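Local coordinates for putative carboxynorspermidine decarboxylase protein (PDB 3MT1) that probably decarboxylates carboxynorspermidine and carboxyspermidine with the help of pyridoxal 5'-phosphate, giving norspermidine and spermidine, at residues E179-F184 and D221-Q226; A214-F219 and V225-E230; M267-I272 and M326-W331. All coordinates share one frame; numbering follows the deposited sequence.

Contacts 1 and 2 lie in the barrel domain, contact 1 between two of its outer helices and contact 2 between a helix and a strand. Contact 3 lies on the other side of the chain's centre. Helix 209-223 serves both of the first two. Their centres are about 9 Å apart. They touch through a salt bridge from Glu181 OE1 to Arg215 NH2, 2.7 Å long. The centre of contact 3 is about 37 Å from that of contact 1 and about 33 Å from that of contact 2. It holds Asp269, a predicted substrate-binding residue whose side chain is about 7 Å from that of Glu233, the other predicted one. Contacts 1 and 2 lie away from these sites.

Contact 1 of 3, residues E179-F184 and D221-Q226; sequences EIEERF and DRYGVQ
Two outer helices of the barrel, 170-190 and 209-223, meet here at the protein surface through Glu181, Arg222 and Tyr223. Glu181 reaches across with an extended chain, and its OE2 takes both bonds. Tyr223 OH donates a hydrogen bond to Glu181 OE2 at 2.8 Å. Glu181 OE2 accepts it with its anti lone pair, the one turned away from OE1. The carboxylate sits at the edge of the tyrosine ring, and the two planes are 87° apart. Arg222 NH1 forms a salt bridge with the same Glu181 OE2 at 2.9 Å. As a hydrogen bond it is weak, because the N-H points off line at 128°. The Arg222 chain bends at its third torsion, which brings the guanidinium back to the glutamate. On the way, Arg222 CG lies over the centre of the Tyr223 ring, 3.6 Å above its plane. The other oxygen, Glu181 OE1, forms a salt bridge with Arg215, about two turns earlier on helix 209-223. Glu181 also packs on Phe219 of that helix. Both oxygens of Glu181 are therefore engaged by one helix. Two arginines and a phenol hydroxyl would probably stabilise the carboxylate in its charged form.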
loop_
_atom_site.group_PDB
_atom_site.type_symbol
_atom_site.label_atom_id
_atom_site.label_comp_id
_atom_site.label_asym_id
_atom_site.label_seq_id
_atom_site.Cartn_x
_atom_site.Cartn_y
_atom_site.Cartn_z
ATOM N N GLU B 179 5.508 -5.784 35.050
ATOM C CA GLU B 179 5.623 -7.194 34.635
ATOM C C GLU B 179 6.934 -7.484 33.901
ATOM O O GLU B 179 7.389 -8.638 33.856
ATOM C CB GLU B 179 4.393 -7.677 33.830
ATOM C CG GLU B 179 3.410 -8.524 34.704
ATOM C CD GLU B 179 2.129 -8.980 33.978
ATOM O OE1 GLU B 179 1.664 -8.282 33.038
ATOM O OE2 GLU B 179 1.587 -10.040 34.368
ATOM N N ILE B 180 7.538 -6.432 33.353
ATOM C CA ILE B 180 8.867 -6.512 32.739
ATOM C C ILE B 180 9.993 -6.805 33.771
ATOM O O ILE B 180 10.869 -7.648 33.532
ATOM C CB ILE B 180 9.151 -5.239 31.929
ATOM C CG1 ILE B 180 8.343 -5.272 30.631
ATOM C CG2 ILE B 180 10.660 -5.058 31.668
ATOM C CD1 ILE B 180 8.382 -3.967 29.815
ATOM N N GLU B 181 9.943 -6.127 34.915
ATOM C CA GLU B 181 10.903 -6.352 36.006
ATOM C C GLU B 181 10.851 -7.784 36.541
ATOM O O GLU B 181 11.874 -8.412 36.757
ATOM C CB GLU B 181 10.682 -5.332 37.141
ATOM C CG GLU B 181 10.918 -3.861 36.698
ATOM C CD GLU B 181 10.807 -2.839 37.833
ATOM O OE1 GLU B 181 9.974 -1.909 37.700
ATOM O OE2 GLU B 181 11.562 -2.954 38.841
ATOM N N GLU B 182 9.642 -8.299 36.713
ATOM C CA GLU B 182 9.417 -9.621 37.275
ATOM C C GLU B 182 9.897 -10.746 36.363
ATOM O O GLU B 182 10.380 -11.768 36.845
ATOM C CB GLU B 182 7.938 -9.787 37.598
ATOM C CG GLU B 182 7.348 -8.549 38.262
ATOM C CD GLU B 182 6.064 -8.826 39.029
ATOM O OE1 GLU B 182 5.005 -9.041 38.389
ATOM O OE2 GLU B 182 6.120 -8.805 40.278
ATOM N N ARG B 183 9.768 -10.561 35.051
ATOM C CA ARG B 183 10.246 -11.567 34.099
ATOM C C ARG B 183 11.743 -11.469 33.793
ATOM O O ARG B 183 12.391 -12.492 33.566
ATOM C CB ARG B 183 9.409 -11.578 32.802
ATOM C CG ARG B 183 8.295 -12.652 32.768
ATOM C CD ARG B 183 7.378 -12.446 31.571
ATOM N NE ARG B 183 6.642 -13.651 31.183
ATOM C CZ ARG B 183 5.505 -14.075 31.749
ATOM N NH1 ARG B 183 4.942 -13.401 32.752
ATOM N NH2 ARG B 183 4.921 -15.189 31.311
ATOM N N PHE B 184 12.300 -10.261 33.795
ATOM C CA PHE B 184 13.665 -10.092 33.306
ATOM C C PHE B 184 14.536 -9.204 34.186
ATOM O O PHE B 184 15.717 -9.020 33.890
ATOM C CB PHE B 184 13.683 -9.547 31.857
ATOM C CG PHE B 184 12.825 -10.321 30.882
ATOM C CD1 PHE B 184 11.778 -9.696 30.221
ATOM C CD2 PHE B 184 13.061 -11.674 30.628
ATOM C CE1 PHE B 184 10.977 -10.399 29.323
ATOM C CE2 PHE B 184 12.255 -12.396 29.733
ATOM C CZ PHE B 184 11.216 -11.755 29.083
ATOM N N ASP B 221 17.381 4.033 37.522
ATOM C CA ASP B 221 18.179 4.105 38.757
ATOM C C ASP B 221 18.378 2.722 39.376
ATOM O O ASP B 221 19.503 2.289 39.598
ATOM C CB ASP B 221 17.548 5.068 39.773
ATOM C CG ASP B 221 17.962 6.522 39.550
ATOM O OD1 ASP B 221 18.817 6.794 38.676
ATOM O OD2 ASP B 221 17.435 7.408 40.257
ATOM N N ARG B 222 17.279 2.030 39.632
ATOM C CA ARG B 222 17.312 0.672 40.137
ATOM C C ARG B 222 18.281 -0.204 39.335
ATOM O O ARG B 222 19.159 -0.838 39.913
ATOM C CB ARG B 222 15.893 0.072 40.130
ATOM C CG ARG B 222 15.821 -1.430 40.406
ATOM C CD ARG B 222 14.404 -1.918 40.509
ATOM N NE ARG B 222 13.880 -1.711 41.849
ATOM C CZ ARG B 222 12.848 -2.379 42.359
ATOM N NH1 ARG B 222 12.213 -3.309 41.646
ATOM N NH2 ARG B 222 12.450 -2.114 43.593
ATOM N N TYR B 223 18.141 -0.223 38.008
ATOM C CA TYR B 223 18.885 -1.193 37.193
ATOM C C TYR B 223 20.234 -0.718 36.640
ATOM O O TYR B 223 20.991 -1.523 36.092
ATOM C CB TYR B 223 17.987 -1.789 36.098
ATOM C CG TYR B 223 16.823 -2.585 36.668
ATOM C CD1 TYR B 223 17.027 -3.857 37.218
ATOM C CD2 TYR B 223 15.527 -2.060 36.688
ATOM C CE1 TYR B 223 15.980 -4.581 37.756
ATOM C CE2 TYR B 223 14.470 -2.784 37.223
ATOM C CZ TYR B 223 14.700 -4.043 37.754
ATOM O OH TYR B 223 13.663 -4.770 38.310
ATOM N N GLY B 224 20.541 0.568 36.804
ATOM C CA GLY B 224 21.768 1.171 36.244
ATOM C C GLY B 224 21.927 1.005 34.730
ATOM O O GLY B 224 22.999 0.613 34.255
ATOM N N VAL B 225 20.846 1.283 33.989
ATOM C CA VAL B 225 20.804 1.180 32.525
ATOM C C VAL B 225 20.403 2.520 31.899
ATOM O O VAL B 225 19.719 3.318 32.526
ATOM C CB VAL B 225 19.787 0.068 32.012
ATOM C CG1 VAL B 225 20.220 -1.367 32.407
ATOM C CG2 VAL B 225 18.352 0.349 32.452
ATOM N N GLN B 226 20.832 2.768 30.666
ATOM C CA GLN B 226 20.276 3.874 29.888
ATOM C C GLN B 226 18.948 3.448 29.204
ATOM O O GLN B 226 18.868 2.394 28.550
ATOM C CB GLN B 226 21.284 4.383 28.858
ATOM C CG GLN B 226 20.710 5.420 27.909
ATOM C CD GLN B 226 20.518 6.789 28.570
ATOM O OE1 GLN B 226 21.450 7.324 29.190
ATOM N NE2 GLN B 226 19.316 7.373 28.410
#

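Contact 2 of 3, residues A214-F219 and V225-E230; sequences ARLRAF and VQIYLE
Leu216 and Phe219 of helix 209-223 pack on Val225, Ile227 and Leu229, at and along strand 226-229, in a buried apolar contact. No hydrogen bond crosses between the two segments. Among the aliphatic pairs, Leu216 and Leu229 reach toward each other tip to tip, with CD1 of Leu216 4.1 Å from CD1 of Leu229. Leu216 CD2 also lies 4.3 Å from Ile227 CD1. That same Ile227 methyl comes to 3.4 Å from the backbone oxygen Leu216 O.

Phe219 meets the strand side chains with two neighbouring ring atoms, CD1 and CE1. Its CG is anti to the backbone N (chi1 -178°), which swings the ring toward the strand. Phe219 CD1 then meets Ile227 CD1 at 3.7 Å. The next ring atom, Phe219 CE1, meets Val225 CG2 at 3.9 Å. Both methyls approach the ring obliquely. Ile227 CD1 thus touches both Leu216 and Phe219, about one turn apart on the helix.

The short helix and strand axes come within 9.1 Å, with 138° between their N-to-C directions. They are the last two elements of the beta-alpha-beta unit 193-195, 209-223, 226-229, which brings in the eighth barrel strand. Phe219 also packs on Leu177 and Ile188 of helix 170-190. Leu216 and Leu229 also both touch Val24 of helix 11-28.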
loop_
_atom_site.group_PDB
_atom_site.type_symbol
_atom_site.label_atom_id
_atom_site.label_comp_id
_atom_site.label_asym_id
_atom_site.label_seq_id
_atom_site.Cartn_x
_atom_site.Cartn_y
_atom_site.Cartn_z
ATOM N N ALA B 214 9.314 10.361 36.097
ATOM C CA ALA B 214 9.750 9.915 37.419
ATOM C C ALA B 214 9.797 8.393 37.476
ATOM O O ALA B 214 10.658 7.805 38.120
ATOM C CB ALA B 214 8.820 10.450 38.471
ATOM N N ARG B 215 8.864 7.756 36.790
ATOM C CA ARG B 215 8.833 6.307 36.728
ATOM C C ARG B 215 9.999 5.787 35.860
ATOM O O ARG B 215 10.560 4.722 36.146
ATOM C CB ARG B 215 7.467 5.828 36.206
ATOM C CG ARG B 215 7.345 4.330 36.058
ATOM C CD ARG B 215 7.351 3.621 37.424
ATOM N NE ARG B 215 7.298 2.152 37.318
ATOM C CZ ARG B 215 8.368 1.356 37.384
ATOM N NH1 ARG B 215 9.582 1.868 37.539
ATOM N NH2 ARG B 215 8.229 0.046 37.292
ATOM N N LEU B 216 10.343 6.546 34.810
ATOM C CA LEU B 216 11.487 6.254 33.964
ATOM C C LEU B 216 12.781 6.354 34.779
ATOM O O LEU B 216 13.621 5.446 34.737
ATOM C CB LEU B 216 11.507 7.169 32.722
ATOM C CG LEU B 216 10.423 6.964 31.623
ATOM C CD1 LEU B 216 10.521 7.933 30.466
ATOM C CD2 LEU B 216 10.426 5.568 31.086
ATOM N N ARG B 217 12.918 7.438 35.549
ATOM C CA ARG B 217 14.073 7.621 36.420
ATOM C C ARG B 217 14.318 6.412 37.325
ATOM O O ARG B 217 15.447 5.923 37.435
ATOM C CB ARG B 217 13.922 8.882 37.275
ATOM C CG ARG B 217 14.506 10.151 36.654
ATOM C CD ARG B 217 15.467 10.896 37.596
ATOM N NE ARG B 217 15.993 12.099 36.948
ATOM C CZ ARG B 217 17.062 12.133 36.151
ATOM N NH1 ARG B 217 17.757 11.034 35.893
ATOM N NH2 ARG B 217 17.446 13.274 35.594
ATOM N N ALA B 218 13.251 5.938 37.961
ATOM C CA ALA B 218 13.353 4.882 38.971
ATOM C C ALA B 218 13.764 3.525 38.367
ATOM O O ALA B 218 14.516 2.752 38.969
ATOM C CB ALA B 218 12.058 4.772 39.743
ATOM N N PHE B 219 13.275 3.240 37.173
ATOM C CA PHE B 219 13.682 2.036 36.490
ATOM C C PHE B 219 15.162 2.138 36.136
ATOM O O PHE B 219 15.917 1.202 36.349
ATOM C CB PHE B 219 12.863 1.839 35.227
ATOM C CG PHE B 219 13.194 0.588 34.495
ATOM C CD1 PHE B 219 14.238 0.564 33.576
ATOM C CD2 PHE B 219 12.458 -0.575 34.719
ATOM C CE1 PHE B 219 14.549 -0.604 32.898
ATOM C CE2 PHE B 219 12.760 -1.752 34.055
ATOM C CZ PHE B 219 13.808 -1.772 33.139
ATOM N N VAL B 225 20.846 1.283 33.989
ATOM C CA VAL B 225 20.804 1.180 32.525
ATOM C C VAL B 225 20.403 2.520 31.899
ATOM O O VAL B 225 19.719 3.318 32.526
ATOM C CB VAL B 225 19.787 0.068 32.012
ATOM C CG1 VAL B 225 20.220 -1.367 32.407
ATOM C CG2 VAL B 225 18.352 0.349 32.452
ATOM N N GLN B 226 20.832 2.768 30.666
ATOM C CA GLN B 226 20.276 3.874 29.888
ATOM C C GLN B 226 18.948 3.448 29.204
ATOM O O GLN B 226 18.868 2.394 28.550
ATOM C CB GLN B 226 21.284 4.383 28.858
ATOM C CG GLN B 226 20.710 5.420 27.909
ATOM C CD GLN B 226 20.518 6.789 28.570
ATOM O OE1 GLN B 226 21.450 7.324 29.190
ATOM N NE2 GLN B 226 19.316 7.373 28.410
ATOM N N ILE B 227 17.909 4.259 29.376
ATOM C CA ILE B 227 16.644 3.962 28.752
ATOM C C ILE B 227 16.561 4.633 27.395
ATOM O O ILE B 227 16.959 5.786 27.221
ATOM C CB ILE B 227 15.438 4.354 29.639
ATOM C CG1 ILE B 227 15.369 3.454 30.872
ATOM C CG2 ILE B 227 14.105 4.201 28.864
ATOM C CD1 ILE B 227 14.280 3.860 31.835
ATOM N N TYR B 228 16.068 3.859 26.437
ATOM C CA TYR B 228 15.630 4.351 25.123
ATOM C C TYR B 228 14.118 4.253 24.967
ATOM O O TYR B 228 13.500 3.256 25.338
ATOM C CB TYR B 228 16.318 3.595 24.008
ATOM C CG TYR B 228 17.765 3.944 23.950
ATOM C CD1 TYR B 228 18.216 5.026 23.186
ATOM C CD2 TYR B 228 18.687 3.208 24.674
ATOM C CE1 TYR B 228 19.567 5.350 23.131
ATOM C CE2 TYR B 228 20.034 3.520 24.632
ATOM C CZ TYR B 228 20.474 4.589 23.875
ATOM O OH TYR B 228 21.827 4.882 23.886
ATOM N N LEU B 229 13.535 5.316 24.445
ATOM C CA LEU B 229 12.172 5.304 24.020
ATOM C C LEU B 229 12.224 5.341 22.504
ATOM O O LEU B 229 13.141 5.947 21.932
ATOM C CB LEU B 229 11.460 6.520 24.562
ATOM C CG LEU B 229 11.217 6.614 26.068
ATOM C CD1 LEU B 229 10.657 7.970 26.388
ATOM C CD2 LEU B 229 10.270 5.530 26.587
ATOM N N GLU B 230 11.250 4.688 21.857
ATOM C CA GLU B 230 11.155 4.683 20.385
ATOM C C GLU B 230 9.847 5.309 19.916
ATOM O O GLU B 230 9.004 4.640 19.322
ATOM C CB GLU B 230 11.201 3.261 19.870
ATOM C CG GLU B 230 12.531 2.552 19.941
ATOM C CD GLU B 230 12.398 1.049 19.625
ATOM O OE1 GLU B 230 11.549 0.658 18.769
ATOM O OE2 GLU B 230 13.143 0.243 20.239
#

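Contact 3 of 3, residues M267-I272 and M326-W331; sequences MLDLLI and MVKKNW
Asp269 and Lys328 form a salt bridge in a largely buried contact at the dimer interface of this fold-type III decarboxylase, in which a barrel is joined to a mixed beta sheet. Asp269 lies on the short helix 268-273 and is predicted to bind substrate. Lys328 belongs to the loop between strands 315-318 and 339-343. Lys328 NZ donates to Asp269 OD1 at 2.8 Å. It arrives on the syn side of the carboxylate, 27° out of its plane. The two side chains cross at about a right angle. The lysine chain leaves the backbone with CG between N and the carbonyl carbon (chi1 52°) and bends at its third torsion, which turns the ammonium to the aspartate.

The strongest partner of the ammonium is Glu264 of the second subunit, whose OE2 forms a salt bridge with Lys328 NZ. Lys328 is thus shared between carboxylates of two chains, which probably helps keep it charged in a buried place.

The backbone oxygen Lys328 O accepts a weak hydrogen bond from Asn330 ND2 at 3.4 Å. The stronger partner of that amide nitrogen is Glu264 O of the same chain. Asn330 OD1 is satisfied by the backbone N of Phe332, so both ends of this amide are bonded.

Leu268 supplies the apolar part. It also packs on Leu268 of the second subunit. Within the chain, Leu268 CD2 rests 4.0 Å from Lys328 CD and 3.9 Å from Lys328 O. The same methyl, Leu268 CD2, lies 4.4 Å from Asn330 ND2.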
loop_
_atom_site.group_PDB
_atom_site.type_symbol
_atom_site.label_atom_id
_atom_site.label_comp_id
_atom_site.label_asym_id
_atom_site.label_seq_id
_atom_site.Cartn_x
_atom_site.Cartn_y
_atom_site.Cartn_z
HETATM N N MSE B 267 -3.632 6.434 2.729
HETATM C CA MSE B 267 -3.837 6.289 4.176
HETATM C C MSE B 267 -4.190 4.821 4.443
HETATM O O MSE B 267 -5.261 4.476 4.951
HETATM C CB MSE B 267 -4.931 7.254 4.622
HETATM C CG MSE B 267 -4.436 8.702 4.945
HETATM SE SE MSE B 267 -5.987 9.691 5.635
HETATM C CE MSE B 267 -5.660 9.359 7.548
ATOM N N LEU B 268 -3.255 3.960 4.048
ATOM C CA LEU B 268 -3.515 2.573 3.816
ATOM C C LEU B 268 -3.855 1.839 5.102
ATOM O O LEU B 268 -4.579 0.851 5.078
ATOM C CB LEU B 268 -2.319 1.959 3.088
ATOM C CG LEU B 268 -2.165 0.432 2.921
ATOM C CD1 LEU B 268 -3.300 -0.189 2.074
ATOM C CD2 LEU B 268 -0.774 0.024 2.364
ATOM N N ASP B 269 -3.328 2.312 6.226
ATOM C CA ASP B 269 -3.750 1.781 7.529
ATOM C C ASP B 269 -5.265 1.812 7.715
ATOM O O ASP B 269 -5.823 0.895 8.304
ATOM C CB ASP B 269 -3.008 2.436 8.712
ATOM C CG ASP B 269 -1.762 1.613 9.161
ATOM O OD1 ASP B 269 -1.149 0.966 8.297
ATOM O OD2 ASP B 269 -1.397 1.592 10.366
ATOM N N LEU B 270 -5.936 2.829 7.189
ATOM C CA LEU B 270 -7.401 2.862 7.280
ATOM C C LEU B 270 -8.045 1.711 6.557
ATOM O O LEU B 270 -9.032 1.143 7.033
ATOM C CB LEU B 270 -8.013 4.169 6.767
ATOM C CG LEU B 270 -7.428 5.451 7.377
ATOM C CD1 LEU B 270 -8.207 6.648 6.877
ATOM C CD2 LEU B 270 -7.395 5.363 8.944
ATOM N N LEU B 271 -7.510 1.363 5.392
ATOM C CA LEU B 271 -8.058 0.243 4.697
ATOM C C LEU B 271 -7.684 -1.038 5.432
ATOM O O LEU B 271 -8.557 -1.845 5.701
ATOM C CB LEU B 271 -7.630 0.222 3.237
ATOM C CG LEU B 271 -8.189 -0.953 2.409
ATOM C CD1 LEU B 271 -9.730 -1.002 2.414
ATOM C CD2 LEU B 271 -7.668 -0.890 0.985
ATOM N N ILE B 272 -6.408 -1.209 5.768
ATOM C CA ILE B 272 -5.914 -2.446 6.399
ATOM C C ILE B 272 -6.661 -2.856 7.680
ATOM O O ILE B 272 -7.013 -4.030 7.879
ATOM C CB ILE B 272 -4.415 -2.359 6.758
ATOM C CG1 ILE B 272 -3.576 -2.090 5.520
ATOM C CG2 ILE B 272 -3.976 -3.661 7.352
ATOM C CD1 ILE B 272 -2.067 -1.948 5.793
HETATM N N MSE B 326 2.529 8.334 4.913
HETATM C CA MSE B 326 3.524 8.635 3.905
HETATM C C MSE B 326 4.458 7.483 3.615
HETATM O O MSE B 326 4.867 7.319 2.490
HETATM C CB MSE B 326 4.332 9.871 4.284
HETATM C CG MSE B 326 3.724 11.144 3.728
HETATM SE SE MSE B 326 4.202 12.832 4.660
HETATM C CE MSE B 326 3.406 12.346 6.385
ATOM N N VAL B 327 4.810 6.700 4.615
ATOM C CA VAL B 327 5.782 5.633 4.416
ATOM C C VAL B 327 5.225 4.450 3.569
ATOM O O VAL B 327 5.961 3.542 3.203
ATOM C CB VAL B 327 6.249 5.068 5.779
ATOM C CG1 VAL B 327 7.328 5.992 6.458
ATOM C CG2 VAL B 327 5.031 4.804 6.672
ATOM N N LYS B 328 3.924 4.456 3.282
ATOM C CA LYS B 328 3.333 3.304 2.642
ATOM C C LYS B 328 2.384 3.710 1.528
ATOM O O LYS B 328 1.578 2.924 1.078
ATOM C CB LYS B 328 2.708 2.332 3.658
ATOM C CG LYS B 328 1.721 2.949 4.651
ATOM C CD LYS B 328 1.036 1.841 5.479
ATOM C CE LYS B 328 1.634 1.742 6.859
ATOM N NZ LYS B 328 1.455 0.421 7.458
ATOM N N LYS B 329 2.521 4.939 1.059
ATOM C CA LYS B 329 1.731 5.391 -0.057
ATOM C C LYS B 329 2.121 4.694 -1.347
ATOM O O LYS B 329 3.278 4.316 -1.550
ATOM C CB LYS B 329 1.859 6.896 -0.198
ATOM C CG LYS B 329 3.268 7.420 -0.480
ATOM C CD LYS B 329 3.249 8.968 -0.529
ATOM C CE LYS B 329 4.648 9.547 -0.223
ATOM N NZ LYS B 329 5.634 8.891 -1.137
ATOM N N ASN B 330 1.158 4.535 -2.234
ATOM C CA ASN B 330 1.403 3.812 -3.480
ATOM C C ASN B 330 0.600 4.398 -4.682
ATOM O O ASN B 330 -0.224 5.324 -4.523
ATOM C CB ASN B 330 1.055 2.348 -3.252
ATOM C CG ASN B 330 -0.361 2.185 -2.784
ATOM O OD1 ASN B 330 -1.286 2.178 -3.600
ATOM N ND2 ASN B 330 -0.560 2.110 -1.459
ATOM N N TRP B 331 0.806 3.805 -5.858
ATOM C CA TRP B 331 0.254 4.295 -7.112
ATOM C C TRP B 331 -0.990 3.524 -7.557
ATOM O O TRP B 331 -1.315 3.455 -8.741
ATOM C CB TRP B 331 1.319 4.133 -8.165
ATOM C CG TRP B 331 2.336 5.167 -8.108
ATOM C CD1 TRP B 331 3.653 4.995 -7.829
ATOM C CD2 TRP B 331 2.139 6.571 -8.335
ATOM N NE1 TRP B 331 4.297 6.207 -7.877
ATOM C CE2 TRP B 331 3.398 7.190 -8.194
ATOM C CE3 TRP B 331 1.023 7.361 -8.658
ATOM C CZ2 TRP B 331 3.578 8.575 -8.358
ATOM C CZ3 TRP B 331 1.196 8.734 -8.830
ATOM C CH2 TRP B 331 2.460 9.328 -8.689
#